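Local coordinates for insecticidal crystal protein Cry35Ab1 (Bacillus thuringiensis, PDB 4JP0), which is one component of a binary insecticidal toxin, with Cry34Ab1, active on western corn rootworm, its primary target probably being the larval midgut epithelium, at residues V109-T114 with R122-S127; M176-V181 with Y202-K207; I310-I315 with N342-P347. All coordinates share one frame; numbering follows the deposited sequence.

Contact 1: residues V109-T114 with R122-S127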
loop_
_atom_site.group_PDB
_atom_site.type_symbol
_atom_site.label_atom_id
_atom_site.label_comp_id
_atom_site.label_asym_id
_atom_site.label_seq_id
_atom_site.Cartn_x
_atom_site.Cartn_y
_atom_site.Cartn_z
ATOM N N VAL A 109 9.795 -22.957 18.789
ATOM C CA VAL A 109 8.435 -23.330 18.435
ATOM C C VAL A 109 7.563 -23.364 19.668
ATOM O O VAL A 109 8.040 -23.609 20.779
ATOM C CB VAL A 109 8.380 -24.698 17.674
ATOM C CG1 VAL A 109 9.243 -24.697 16.375
ATOM C CG2 VAL A 109 8.823 -25.888 18.608
ATOM N N LEU A 110 6.271 -23.123 19.457
ATOM C CA LEU A 110 5.281 -23.108 20.533
ATOM C C LEU A 110 5.212 -24.496 21.172
ATOM O O LEU A 110 5.007 -25.507 20.477
ATOM C CB LEU A 110 3.919 -22.803 19.919
ATOM C CG LEU A 110 2.894 -22.105 20.770
ATOM C CD1 LEU A 110 3.472 -20.703 21.090
ATOM C CD2 LEU A 110 1.507 -22.028 20.046
ATOM N N THR A 111 5.354 -24.536 22.493
ATOM C CA THR A 111 5.396 -25.784 23.246
ATOM C C THR A 111 4.540 -25.736 24.531
ATOM O O THR A 111 4.697 -24.830 25.366
ATOM C CB THR A 111 6.843 -26.005 23.630
ATOM O OG1 THR A 111 7.646 -26.002 22.430
ATOM C CG2 THR A 111 7.054 -27.370 24.212
ATOM N N ALA A 112 3.641 -26.699 24.713
ATOM C CA ALA A 112 2.866 -26.770 25.942
ATOM C C ALA A 112 3.684 -27.396 27.048
ATOM O O ALA A 112 4.327 -28.435 26.847
ATOM C CB ALA A 112 1.575 -27.589 25.731
ATOM N N GLY A 113 3.660 -26.759 28.216
ATOM C CA GLY A 113 4.298 -27.311 29.429
ATOM C C GLY A 113 3.534 -28.537 29.879
ATOM O O GLY A 113 2.364 -28.701 29.534
ATOM N N THR A 114 4.203 -29.390 30.652
ATOM C CA THR A 114 3.611 -30.591 31.213
ATOM C C THR A 114 3.778 -30.641 32.734
ATOM O O THR A 114 4.608 -29.930 33.324
ATOM C CB THR A 114 4.299 -31.833 30.615
ATOM O OG1 THR A 114 5.694 -31.873 30.995
ATOM C CG2 THR A 114 4.322 -31.744 29.111
ATOM N N ARG A 122 5.158 -21.990 26.128
ATOM C CA ARG A 122 6.477 -21.365 26.008
ATOM C C ARG A 122 7.043 -21.626 24.620
ATOM O O ARG A 122 6.502 -22.423 23.882
ATOM C CB ARG A 122 7.402 -22.070 27.004
ATOM C CG ARG A 122 7.094 -21.809 28.512
ATOM C CD ARG A 122 7.296 -20.327 28.902
ATOM N NE ARG A 122 7.091 -20.023 30.328
ATOM C CZ ARG A 122 5.963 -19.601 30.862
ATOM N NH1 ARG A 122 4.885 -19.446 30.101
ATOM N NH2 ARG A 122 5.921 -19.285 32.157
ATOM N N LEU A 123 8.131 -20.936 24.257
ATOM C CA LEU A 123 8.821 -21.218 23.025
ATOM C C LEU A 123 10.015 -22.038 23.451
ATOM O O LEU A 123 10.672 -21.702 24.456
ATOM C CB LEU A 123 9.343 -19.937 22.376
ATOM C CG LEU A 123 8.236 -19.093 21.720
ATOM C CD1 LEU A 123 8.895 -17.849 21.209
ATOM C CD2 LEU A 123 7.660 -19.881 20.548
ATOM N N THR A 124 10.268 -23.135 22.741
ATOM C CA THR A 124 11.517 -23.856 22.948
ATOM C C THR A 124 11.981 -24.531 21.660
ATOM O O THR A 124 11.343 -24.408 20.611
ATOM C CB THR A 124 11.447 -24.816 24.119
ATOM O OG1 THR A 124 12.788 -25.216 24.450
ATOM C CG2 THR A 124 10.741 -26.086 23.704
ATOM N N ASP A 125 13.133 -25.181 21.712
ATOM C CA ASP A 125 13.687 -25.752 20.500
ATOM C C ASP A 125 12.843 -26.911 19.992
ATOM O O ASP A 125 12.335 -27.705 20.782
ATOM C CB ASP A 125 15.102 -26.180 20.789
ATOM C CG ASP A 125 15.826 -25.135 21.595
ATOM O OD1 ASP A 125 16.223 -24.101 21.010
ATOM O OD2 ASP A 125 16.004 -25.239 22.827
ATOM N N GLU A 126 12.691 -27.005 18.672
ATOM C CA GLU A 126 11.876 -28.067 18.104
ATOM C C GLU A 126 12.531 -29.442 18.288
ATOM O O GLU A 126 13.763 -29.617 18.071
ATOM C CB GLU A 126 11.607 -27.806 16.622
ATOM C CG GLU A 126 10.612 -28.827 16.074
ATOM C CD GLU A 126 10.126 -28.547 14.666
ATOM O OE1 GLU A 126 10.486 -27.513 14.066
ATOM O OE2 GLU A 126 9.365 -29.389 14.155
ATOM N N SER A 127 11.744 -30.414 18.729
ATOM C CA SER A 127 12.284 -31.747 18.887
ATOM C C SER A 127 11.681 -32.690 17.825
ATOM O O SER A 127 10.729 -32.332 17.143
ATOM C CB SER A 127 12.117 -32.285 20.307
ATOM O OG SER A 127 10.760 -32.368 20.624
#

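Contact 2: residues M176-V181 with Y202-K207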
loop_
_atom_site.group_PDB
_atom_site.type_symbol
_atom_site.label_atom_id
_atom_site.label_comp_id
_atom_site.label_asym_id
_atom_site.label_seq_id
_atom_site.Cartn_x
_atom_site.Cartn_y
_atom_site.Cartn_z
ATOM N N MET A 176 -4.843 1.368 -11.137
ATOM C CA MET A 176 -3.659 0.669 -11.591
ATOM C C MET A 176 -3.196 -0.364 -10.599
ATOM O O MET A 176 -2.325 -1.165 -10.928
ATOM C CB MET A 176 -2.511 1.660 -11.851
ATOM C CG MET A 176 -2.879 2.778 -12.804
ATOM S SD MET A 176 -3.211 2.149 -14.482
ATOM C CE MET A 176 -1.458 1.876 -14.986
ATOM N N GLY A 177 -3.737 -0.329 -9.375
ATOM C CA GLY A 177 -3.335 -1.294 -8.340
ATOM C C GLY A 177 -4.341 -1.294 -7.198
ATOM O O GLY A 177 -4.955 -0.262 -6.928
ATOM N N TRP A 178 -4.499 -2.438 -6.525
ATOM C CA TRP A 178 -5.497 -2.592 -5.478
ATOM C C TRP A 178 -4.991 -3.717 -4.592
ATOM O O TRP A 178 -4.517 -4.747 -5.089
ATOM C CB TRP A 178 -6.819 -2.980 -6.152
ATOM C CG TRP A 178 -8.076 -3.153 -5.375
ATOM C CD1 TRP A 178 -9.146 -2.310 -5.368
ATOM C CD2 TRP A 178 -8.481 -4.314 -4.614
ATOM N NE1 TRP A 178 -10.171 -2.838 -4.612
ATOM C CE2 TRP A 178 -9.790 -4.061 -4.130
ATOM C CE3 TRP A 178 -7.851 -5.514 -4.257
ATOM C CZ2 TRP A 178 -10.494 -4.975 -3.349
ATOM C CZ3 TRP A 178 -8.547 -6.434 -3.476
ATOM C CH2 TRP A 178 -9.846 -6.158 -3.020
ATOM N N THR A 179 -5.052 -3.533 -3.287
ATOM C CA THR A 179 -4.527 -4.582 -2.410
ATOM C C THR A 179 -5.175 -4.458 -1.039
ATOM O O THR A 179 -5.670 -3.409 -0.693
ATOM C CB THR A 179 -2.993 -4.508 -2.361
ATOM O OG1 THR A 179 -2.441 -5.669 -1.712
ATOM C CG2 THR A 179 -2.518 -3.308 -1.534
ATOM N N LEU A 180 -5.215 -5.559 -0.301
ATOM C CA LEU A 180 -5.889 -5.580 1.000
ATOM C C LEU A 180 -4.865 -5.434 2.121
ATOM O O LEU A 180 -3.838 -6.149 2.145
ATOM C CB LEU A 180 -6.609 -6.901 1.176
ATOM C CG LEU A 180 -7.800 -7.072 0.235
ATOM C CD1 LEU A 180 -8.506 -8.399 0.494
ATOM C CD2 LEU A 180 -8.754 -5.934 0.437
ATOM N N VAL A 181 -5.135 -4.521 3.044
ATOM C CA VAL A 181 -4.183 -4.268 4.120
ATOM C C VAL A 181 -4.766 -4.635 5.465
ATOM O O VAL A 181 -5.811 -4.147 5.841
ATOM C CB VAL A 181 -3.745 -2.772 4.130
ATOM C CG1 VAL A 181 -2.786 -2.446 5.320
ATOM C CG2 VAL A 181 -3.113 -2.430 2.785
ATOM N N TYR A 202 -9.822 -6.192 6.859
ATOM C CA TYR A 202 -8.947 -5.766 5.766
ATOM C C TYR A 202 -9.398 -4.461 5.183
ATOM O O TYR A 202 -10.574 -4.303 4.832
ATOM C CB TYR A 202 -8.872 -6.806 4.651
ATOM C CG TYR A 202 -8.125 -8.040 5.086
ATOM C CD1 TYR A 202 -8.801 -9.115 5.701
ATOM C CD2 TYR A 202 -6.741 -8.115 4.951
ATOM C CE1 TYR A 202 -8.105 -10.284 6.119
ATOM C CE2 TYR A 202 -6.046 -9.260 5.358
ATOM C CZ TYR A 202 -6.726 -10.326 5.940
ATOM O OH TYR A 202 -5.992 -11.402 6.361
ATOM N N TYR A 203 -8.467 -3.514 5.079
ATOM C CA TYR A 203 -8.766 -2.239 4.392
ATOM C C TYR A 203 -8.378 -2.385 2.937
ATOM O O TYR A 203 -7.513 -3.206 2.600
ATOM C CB TYR A 203 -7.925 -1.096 5.001
ATOM C CG TYR A 203 -8.499 -0.551 6.314
ATOM C CD1 TYR A 203 -8.661 -1.373 7.420
ATOM C CD2 TYR A 203 -8.867 0.813 6.427
ATOM C CE1 TYR A 203 -9.215 -0.883 8.617
ATOM C CE2 TYR A 203 -9.378 1.311 7.571
ATOM C CZ TYR A 203 -9.550 0.463 8.685
ATOM O OH TYR A 203 -10.066 0.983 9.840
ATOM N N ILE A 204 -8.967 -1.563 2.065
ATOM C CA ILE A 204 -8.628 -1.546 0.654
ATOM C C ILE A 204 -7.732 -0.349 0.357
ATOM O O ILE A 204 -8.069 0.806 0.652
ATOM C CB ILE A 204 -9.910 -1.437 -0.193
ATOM C CG1 ILE A 204 -10.786 -2.653 0.038
ATOM C CG2 ILE A 204 -9.594 -1.381 -1.715
ATOM C CD1 ILE A 204 -12.241 -2.456 -0.502
ATOM N N LEU A 205 -6.566 -0.633 -0.191
ATOM C CA LEU A 205 -5.625 0.423 -0.597
ATOM C C LEU A 205 -5.558 0.397 -2.156
ATOM O O LEU A 205 -5.223 -0.619 -2.788
ATOM C CB LEU A 205 -4.261 0.184 0.070
ATOM C CG LEU A 205 -3.097 1.102 -0.297
ATOM C CD1 LEU A 205 -3.464 2.585 -0.128
ATOM C CD2 LEU A 205 -1.833 0.733 0.515
ATOM N N LYS A 206 -5.922 1.527 -2.760
ATOM C CA LYS A 206 -5.996 1.642 -4.198
ATOM C C LYS A 206 -4.951 2.607 -4.665
ATOM O O LYS A 206 -4.597 3.558 -3.933
ATOM C CB LYS A 206 -7.328 2.277 -4.582
ATOM C CG LYS A 206 -8.550 1.599 -4.045
ATOM C CD LYS A 206 -9.782 2.168 -4.742
ATOM C CE LYS A 206 -11.059 1.672 -4.106
ATOM N NZ LYS A 206 -12.261 2.115 -4.824
ATOM N N LYS A 207 -4.481 2.367 -5.884
ATOM C CA LYS A 207 -3.587 3.304 -6.583
ATOM C C LYS A 207 -4.181 3.689 -7.934
ATOM O O LYS A 207 -4.318 2.830 -8.816
ATOM C CB LYS A 207 -2.181 2.737 -6.814
ATOM C CG LYS A 207 -1.202 3.852 -7.202
ATOM C CD LYS A 207 0.210 3.365 -7.637
ATOM C CE LYS A 207 0.216 2.824 -9.072
ATOM N NZ LYS A 207 1.589 2.397 -9.513
#

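Contact 3: residues I310-I315 with N342-P347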
loop_
_atom_site.group_PDB
_atom_site.type_symbol
_atom_site.label_atom_id
_atom_site.label_comp_id
_atom_site.label_asym_id
_atom_site.label_seq_id
_atom_site.Cartn_x
_atom_site.Cartn_y
_atom_site.Cartn_z
ATOM N N ILE A 310 1.398 23.662 -23.378
ATOM C CA ILE A 310 0.953 23.319 -22.053
ATOM C C ILE A 310 1.594 21.986 -21.726
ATOM O O ILE A 310 1.900 21.197 -22.617
ATOM C CB ILE A 310 -0.586 23.233 -21.980
ATOM C CG1 ILE A 310 -1.048 23.114 -20.514
ATOM C CG2 ILE A 310 -1.080 22.075 -22.792
ATOM C CD1 ILE A 310 -2.510 23.395 -20.280
ATOM N N GLY A 311 1.773 21.713 -20.442
ATOM C CA GLY A 311 2.379 20.472 -20.030
ATOM C C GLY A 311 1.492 19.644 -19.121
ATOM O O GLY A 311 0.610 20.176 -18.436
ATOM N N PHE A 312 1.714 18.335 -19.154
ATOM C CA PHE A 312 0.999 17.425 -18.267
ATOM C C PHE A 312 1.941 16.573 -17.445
ATOM O O PHE A 312 3.067 16.293 -17.860
ATOM C CB PHE A 312 0.098 16.516 -19.083
ATOM C CG PHE A 312 -0.997 17.255 -19.807
ATOM C CD1 PHE A 312 -0.822 17.687 -21.114
ATOM C CD2 PHE A 312 -2.197 17.518 -19.177
ATOM C CE1 PHE A 312 -1.807 18.374 -21.775
ATOM C CE2 PHE A 312 -3.200 18.185 -19.841
ATOM C CZ PHE A 312 -3.006 18.611 -21.147
ATOM N N LEU A 313 1.445 16.164 -16.285
ATOM C CA LEU A 313 2.134 15.257 -15.364
ATOM C C LEU A 313 1.228 14.086 -15.063
ATOM O O LEU A 313 0.002 14.238 -15.034
ATOM C CB LEU A 313 2.410 15.980 -14.051
ATOM C CG LEU A 313 3.463 17.083 -14.169
ATOM C CD1 LEU A 313 3.358 18.046 -13.016
ATOM C CD2 LEU A 313 4.849 16.391 -14.206
ATOM N N THR A 314 1.838 12.924 -14.808
ATOM C CA THR A 314 1.091 11.767 -14.357
ATOM C C THR A 314 0.917 11.958 -12.879
ATOM O O THR A 314 1.902 12.165 -12.160
ATOM C CB THR A 314 1.856 10.464 -14.611
ATOM O OG1 THR A 314 1.854 10.195 -16.009
ATOM C CG2 THR A 314 1.091 9.260 -14.010
ATOM N N ILE A 315 -0.337 11.941 -12.446
ATOM C CA ILE A 315 -0.670 12.026 -11.041
ATOM C C ILE A 315 -0.853 10.626 -10.508
ATOM O O ILE A 315 -1.408 9.779 -11.194
ATOM C CB ILE A 315 -1.981 12.786 -10.829
ATOM C CG1 ILE A 315 -1.951 14.168 -11.493
ATOM C CG2 ILE A 315 -2.225 12.952 -9.303
ATOM C CD1 ILE A 315 -0.901 15.125 -10.871
ATOM N N ASN A 342 5.248 15.987 -19.803
ATOM C CA ASN A 342 5.238 16.032 -21.254
ATOM C C ASN A 342 4.599 17.306 -21.672
ATOM O O ASN A 342 3.628 17.724 -21.053
ATOM C CB ASN A 342 4.401 14.890 -21.817
ATOM C CG ASN A 342 5.170 13.615 -21.890
ATOM O OD1 ASN A 342 5.822 13.338 -22.916
ATOM N ND2 ASN A 342 5.127 12.819 -20.803
ATOM N N VAL A 343 5.123 17.945 -22.712
ATOM C CA VAL A 343 4.456 19.147 -23.202
ATOM C C VAL A 343 3.779 18.907 -24.552
ATOM O O VAL A 343 4.163 18.001 -25.328
ATOM C CB VAL A 343 5.437 20.328 -23.342
ATOM C CG1 VAL A 343 5.905 20.784 -21.976
ATOM C CG2 VAL A 343 6.631 19.920 -24.209
ATOM N N THR A 344 2.769 19.708 -24.857
ATOM C CA THR A 344 2.155 19.586 -26.166
ATOM C C THR A 344 1.828 20.982 -26.627
ATOM O O THR A 344 1.667 21.902 -25.829
ATOM C CB THR A 344 0.946 18.598 -26.161
ATOM O OG1 THR A 344 0.473 18.388 -27.499
ATOM C CG2 THR A 344 -0.273 19.173 -25.412
ATOM N N SER A 345 1.762 21.165 -27.929
ATOM C CA SER A 345 1.624 22.514 -28.441
ATOM C C SER A 345 0.524 22.719 -29.451
ATOM O O SER A 345 -0.087 21.761 -29.954
ATOM C CB SER A 345 2.945 22.899 -29.093
ATOM O OG SER A 345 3.177 22.042 -30.204
ATOM N N TYR A 346 0.273 23.997 -29.739
ATOM C CA TYR A 346 -0.685 24.383 -30.750
ATOM C C TYR A 346 -0.203 25.663 -31.412
ATOM O O TYR A 346 -0.038 26.660 -30.741
ATOM C CB TYR A 346 -2.033 24.648 -30.136
ATOM C CG TYR A 346 -3.032 24.887 -31.195
ATOM C CD1 TYR A 346 -3.268 23.926 -32.155
ATOM C CD2 TYR A 346 -3.725 26.087 -31.270
ATOM C CE1 TYR A 346 -4.194 24.138 -33.167
ATOM C CE2 TYR A 346 -4.660 26.308 -32.286
ATOM C CZ TYR A 346 -4.883 25.327 -33.226
ATOM O OH TYR A 346 -5.801 25.525 -34.245
ATOM N N PRO A 347 0.066 25.636 -32.708
ATOM C CA PRO A 347 -0.066 24.444 -33.553
ATOM C C PRO A 347 0.846 23.327 -33.083
ATOM O O PRO A 347 1.888 23.611 -32.487
ATOM C CB PRO A 347 0.386 24.939 -34.939
ATOM C CG PRO A 347 0.243 26.399 -34.891
ATOM C CD PRO A 347 0.552 26.802 -33.450
#

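Contact 1: residues V109-T114 with R122-S127
Val109 and Thr124 form a hydrogen-bonded pair of the antiparallel beta hairpin made by strands 109-112 and 121-124, within the ricin B-type, beta-trefoil lectin part of the toxin. Val109 N to Thr124 O measures 2.8 Å and is nearly straight (172°), while Thr111 and Arg122 make the next hydrogen-bonded pair. Between them, on the other face, Leu123 CD2 comes within 3.7 Å of Leu110 N; Leu110 also meets Trp70 and Leu123 meets Val72, both of strand 69-73.

Val109 can be followed outward. Its CB lies 4.2 Å from Thr124 O; from there CG2 approaches the same oxygen and lies 3.8 Å from Glu126 CA, whereas CG1 crosses the Glu126 side chain at a slant, 3.8 Å from its OE1. The acid is extended beyond CG, and its OE1 forms a salt bridge with Lys94.

Thr111 has OG1 beside its own backbone N (chi1 -56°), which turns the hydroxyl back along its strand. OG1 donates to Val109 O, which also accepts from Thr124 N, the two donors arriving from opposite faces of the carbonyl plane. Gln133 is a further partner of this hydroxyl. Across the hairpin, Thr124 CG2 lies 3.3 Å from Thr111 OG1.

Contact 2: residues M176-V181 with Y202-K207
Segments 176-181 and 202-207, parts of strands 174-182 and 202-221, run antiparallel at 152°, their axes 4.4 Å apart, and a classic beta bulge places Met176 and Gly177 together opposite Lys207. The evidence is the shared acceptor: Met176 N lies 2.8 Å from Lys207 O, whereas the bond from Gly177 N to that oxygen is weak. Beyond the bulge the ladder is regular, through Thr179 with Leu205 and Val181 with Tyr203, at the edge of the four-stranded sheet of the toxin_10 region.

On one face, Trp178 carries its indole with CG anti to the backbone N (chi1 -177°), bringing the ring across to Ile204. The methyl CG2 of Ile204 sits over the five-membered ring, 3.7 Å from its centroid and 29° off the normal, a CH-pi contact. Leu180 lies side by side with Ile204, CD2 to CG1 at 3.9 Å, and its CB meets Tyr202 CD2.

The opposite face holds Val181 CG2, 3.9 Å from Leu205 CB. Helix 272-279 packs there through Leu275 and Leu279, and its Gln274 bonds Thr179 OG1. Lys207 NZ bonds Leu279 O, and its CE lies 4.1 Å from Met176 CB.

Contact 3: residues I310-I315 with N342-P347
Thr344 packs its methyl between Ile310 and Phe312 on one face of the long beta hairpin built from strands 307-323 and 327-346. The strands are antiparallel, with two hydrogen-bonded pairs, Ile310 with Thr344 and Phe312 with Asn342, on either side of the non-hydrogen-bonded pair Gly311 with Val343. Both hydrogen-bonded pairs use the full set of two backbone bonds, of which Thr344 N to Ile310 O, at 2.8 Å, is typical.

The conformation of Thr344 decides which group faces the neighbours. With OG1 anti to the backbone N (chi1 -173°), CG2 falls between the backbone N and the carbonyl carbon and is directed at the partner strand. There it lies 4.0 Å from Ile310 CG2, the two side chains running side by side in the same direction. The same methyl reaches Phe312 CE1, also at 4.0 Å, but approaches near the plane of the ring, at its edge rather than over a face. Ile310 mirrors the choice: its longer branch CG1 is anti to N (chi1 -170°), leaving the short CG2 branch for Thr344. Loop residues pack against this face, Tyr161 on Ile310, and Pro159 and Ile167 on Phe312.

On the other face, Gly311 brings the backbones close: its CA lies 4.0 Å from Val343 CA and 3.2 Å from Asn342 O, the latter a CA-H...O contact. Val343 CG1, held beside its own backbone N, also lies 4.0 Å from Gly311 CA, while Tyr229 of strand 225-234 touches the valine. Asn342 turns its amide to its own strand, where ND2 bonds Thr340 O.

Cohesion across the strands therefore comes from backbone hydrogen bonds and methyl-to-apolar packing, with no side-chain hydrogen bond or salt bridge crossing between the two segments.

Overall arrangement
The three contacts follow one another along the chain and along an elongated molecule. Contact 1 lies in the ricin B-type lectin region, its centre about 37 Å from that of contact 2 and about 64 Å from that of contact 3; contacts 1 and 3 are on opposite sides of the chain's centre. Contacts 2 and 3 belong to one antiparallel sheet of order 174-182, 202-221, 307-323, 327-346. They join its outer pairs, with centres about 30 Å apart and nearest atoms about 7 Å apart, and neighbouring strands 202-221 and 307-323 connect them. The lectin hairpin is thus separate from the long sheet, consistent with a chain built of a lectin-like part and a toxin_10 part.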